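Local coordinates for suppressor of fused homolog (Drosophila melanogaster, PDB 6LPH), which probably sequesters transcription factors of the Hedgehog pathway, and here, as its N-terminal part, binds a peptide of the kinase Fused, at residues L36-L41 with I55-Y60. Sequence-based numbering, arbitrary orientation.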
loop_
_atom_site.group_PDB
_atom_site.type_symbol
_atom_site.label_atom_id
_atom_site.label_comp_id
_atom_site.label_asym_id
_atom_site.label_seq_id
_atom_site.Cartn_x
_atom_site.Cartn_y
_atom_site.Cartn_z
ATOM N N LEU A 36 3.732 13.436 -5.561
ATOM C CA LEU A 36 4.058 13.632 -4.163
ATOM C C LEU A 36 4.652 12.353 -3.575
ATOM O O LEU A 36 4.202 11.257 -3.901
ATOM C CB LEU A 36 2.776 13.933 -3.390
ATOM C CG LEU A 36 2.302 15.321 -2.953
ATOM C CD1 LEU A 36 3.137 16.486 -3.463
ATOM C CD2 LEU A 36 0.818 15.485 -3.223
ATOM N N GLN A 37 5.642 12.508 -2.698
ATOM C CA GLN A 37 6.125 11.409 -1.880
ATOM C C GLN A 37 6.093 11.766 -0.407
ATOM O O GLN A 37 6.341 12.901 -0.034
ATOM C CB GLN A 37 7.547 11.031 -2.239
ATOM C CG GLN A 37 7.728 10.625 -3.692
ATOM C CD GLN A 37 9.055 9.944 -3.932
ATOM O OE1 GLN A 37 10.143 10.543 -3.765
ATOM N NE2 GLN A 37 8.986 8.690 -4.318
ATOM N N VAL A 38 5.802 10.781 0.427
ATOM C CA VAL A 38 6.092 10.900 1.849
ATOM C C VAL A 38 7.525 10.384 2.000
ATOM O O VAL A 38 7.827 9.238 1.656
ATOM C CB VAL A 38 5.085 10.119 2.728
ATOM C CG1 VAL A 38 5.486 10.186 4.205
ATOM C CG2 VAL A 38 3.682 10.705 2.587
ATOM N N THR A 39 8.392 11.246 2.514
ATOM C CA THR A 39 9.833 11.037 2.552
ATOM C C THR A 39 10.315 10.977 4.019
ATOM O O THR A 39 9.953 11.824 4.840
ATOM C CB THR A 39 10.504 12.199 1.803
ATOM O OG1 THR A 39 9.993 12.231 0.453
ATOM C CG2 THR A 39 11.997 12.040 1.773
ATOM N N THR A 40 11.098 9.967 4.367
ATOM C CA THR A 40 11.602 9.929 5.729
ATOM C C THR A 40 12.814 10.850 5.901
ATOM O O THR A 40 13.612 11.070 4.967
ATOM C CB THR A 40 11.819 8.486 6.259
ATOM O OG1 THR A 40 13.017 7.966 5.736
ATOM C CG2 THR A 40 10.694 7.571 5.782
ATOM N N LEU A 41 12.916 11.432 7.090
ATOM C CA LEU A 41 13.950 12.421 7.410
ATOM C C LEU A 41 15.234 11.718 7.821
ATOM O O LEU A 41 16.262 11.877 7.149
ATOM C CB LEU A 41 13.443 13.380 8.504
ATOM C CG LEU A 41 12.377 14.396 8.039
ATOM C CD1 LEU A 41 11.906 15.238 9.224
ATOM C CD2 LEU A 41 12.873 15.293 6.899
ATOM N N ILE A 55 7.426 6.877 0.058
ATOM C CA ILE A 55 6.160 6.312 -0.400
ATOM C C ILE A 55 5.614 7.267 -1.452
ATOM O O ILE A 55 5.322 8.429 -1.161
ATOM C CB ILE A 55 5.169 6.089 0.761
ATOM C CG1 ILE A 55 5.781 5.029 1.688
ATOM C CG2 ILE A 55 3.783 5.633 0.247
ATOM C CD1 ILE A 55 5.479 5.238 3.126
ATOM N N SER A 56 5.528 6.797 -2.687
ATOM C CA SER A 56 4.909 7.604 -3.736
ATOM C C SER A 56 3.393 7.520 -3.646
ATOM O O SER A 56 2.841 6.485 -3.293
ATOM C CB SER A 56 5.320 7.110 -5.122
ATOM O OG SER A 56 6.649 7.499 -5.400
ATOM N N MET A 57 2.721 8.594 -4.041
ATOM C CA MET A 57 1.243 8.619 -4.022
ATOM C C MET A 57 0.758 9.062 -5.387
ATOM O O MET A 57 1.194 10.112 -5.879
ATOM C CB MET A 57 0.768 9.601 -2.943
ATOM C CG MET A 57 1.416 9.337 -1.579
ATOM S SD MET A 57 0.603 10.311 -0.267
ATOM C CE MET A 57 1.339 11.908 -0.593
ATOM N N TYR A 58 -0.104 8.262 -6.023
ATOM C CA TYR A 58 -0.627 8.620 -7.333
ATOM C C TYR A 58 -2.147 8.687 -7.293
ATOM O O TYR A 58 -2.774 8.009 -6.493
ATOM C CB TYR A 58 -0.226 7.558 -8.376
ATOM C CG TYR A 58 1.230 7.558 -8.760
ATOM C CD1 TYR A 58 2.162 6.728 -8.094
ATOM C CD2 TYR A 58 1.690 8.385 -9.788
ATOM C CE1 TYR A 58 3.507 6.732 -8.445
ATOM C CE2 TYR A 58 3.032 8.369 -10.176
ATOM C CZ TYR A 58 3.931 7.550 -9.511
ATOM O OH TYR A 58 5.258 7.572 -9.886
ATOM N N ASN A 59 -2.717 9.503 -8.176
ATOM C CA ASN A 59 -4.147 9.460 -8.445
ATOM C C ASN A 59 -4.404 8.503 -9.572
ATOM O O ASN A 59 -3.729 8.574 -10.608
ATOM C CB ASN A 59 -4.674 10.837 -8.881
ATOM C CG ASN A 59 -6.181 10.828 -9.106
ATOM O OD1 ASN A 59 -6.936 10.650 -8.168
ATOM N ND2 ASN A 59 -6.616 11.000 -10.344
ATOM N N TYR A 60 -5.376 7.616 -9.391
ATOM C CA TYR A 60 -5.825 6.772 -10.499
ATOM C C TYR A 60 -7.289 7.108 -10.826
ATOM O O TYR A 60 -8.164 6.864 -9.997
ATOM C CB TYR A 60 -5.660 5.263 -10.204
ATOM C CG TYR A 60 -5.908 4.470 -11.470
ATOM C CD1 TYR A 60 -7.137 3.840 -11.699
ATOM C CD2 TYR A 60 -4.914 4.401 -12.484
ATOM C CE1 TYR A 60 -7.375 3.151 -12.917
ATOM C CE2 TYR A 60 -5.150 3.732 -13.684
ATOM C CZ TYR A 60 -6.375 3.112 -13.898
ATOM O OH TYR A 60 -6.604 2.439 -15.093
HETATM O O HOH W 1 0.859 12.819 -6.150
#
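Val38 and Ile55 face each other as an antiparallel hydrogen-bonded pair where strand 36-40, outermost in the mixed sheet of this chain, runs along strand 54-60. Two backbone bonds close that pair: Val38 N gives to Ile55 O at 2.9 Å, and Ile55 N to Val38 O at the same length. Further along, Met57 N reaches Leu36 O at 3.1 Å. On the other side of this loose pair a water stands in for a direct bond, accepting from Leu36 N and donating to Met57 O, 2.7 Å away.

Gln37 and Ser56 form the non-hydrogen-bonded pair between, and their side chains add a link on the opposite face from Val38, Ile55 and Met57. Gln37 keeps CG beside its backbone N (chi1 -58°) and then extends, bringing NE2 within 2.8 Å of Ser56 OG. The hydroxyl oxygen accepts this bond close to the amide plane, and the N-H points to it at 156°. With OE1 bonded to a polar side chain of the bound peptide, both ends of the amide are engaged, which fixes its flip.

On the other face the Met57 chain bends at its last torsion (chi3 -77°), placing CE 3.7 Å from Leu36 CB and 4.1 Å from Val38 CG2. The methyl thus touches two residues of the outer strand.

Strand 71-77 continues the sheet beyond 54-60, with Phe77 touching both Gln37 and Ser56. Helix 131-146 covers the Val38-Ile55 face through Ala133 and Leu136. Along its other edge, strand 36-40 pairs antiparallel with a strand of the bound peptide, so the sheet runs on into the partner chain by beta-augmentation, with 36-40 set between the peptide and 54-60.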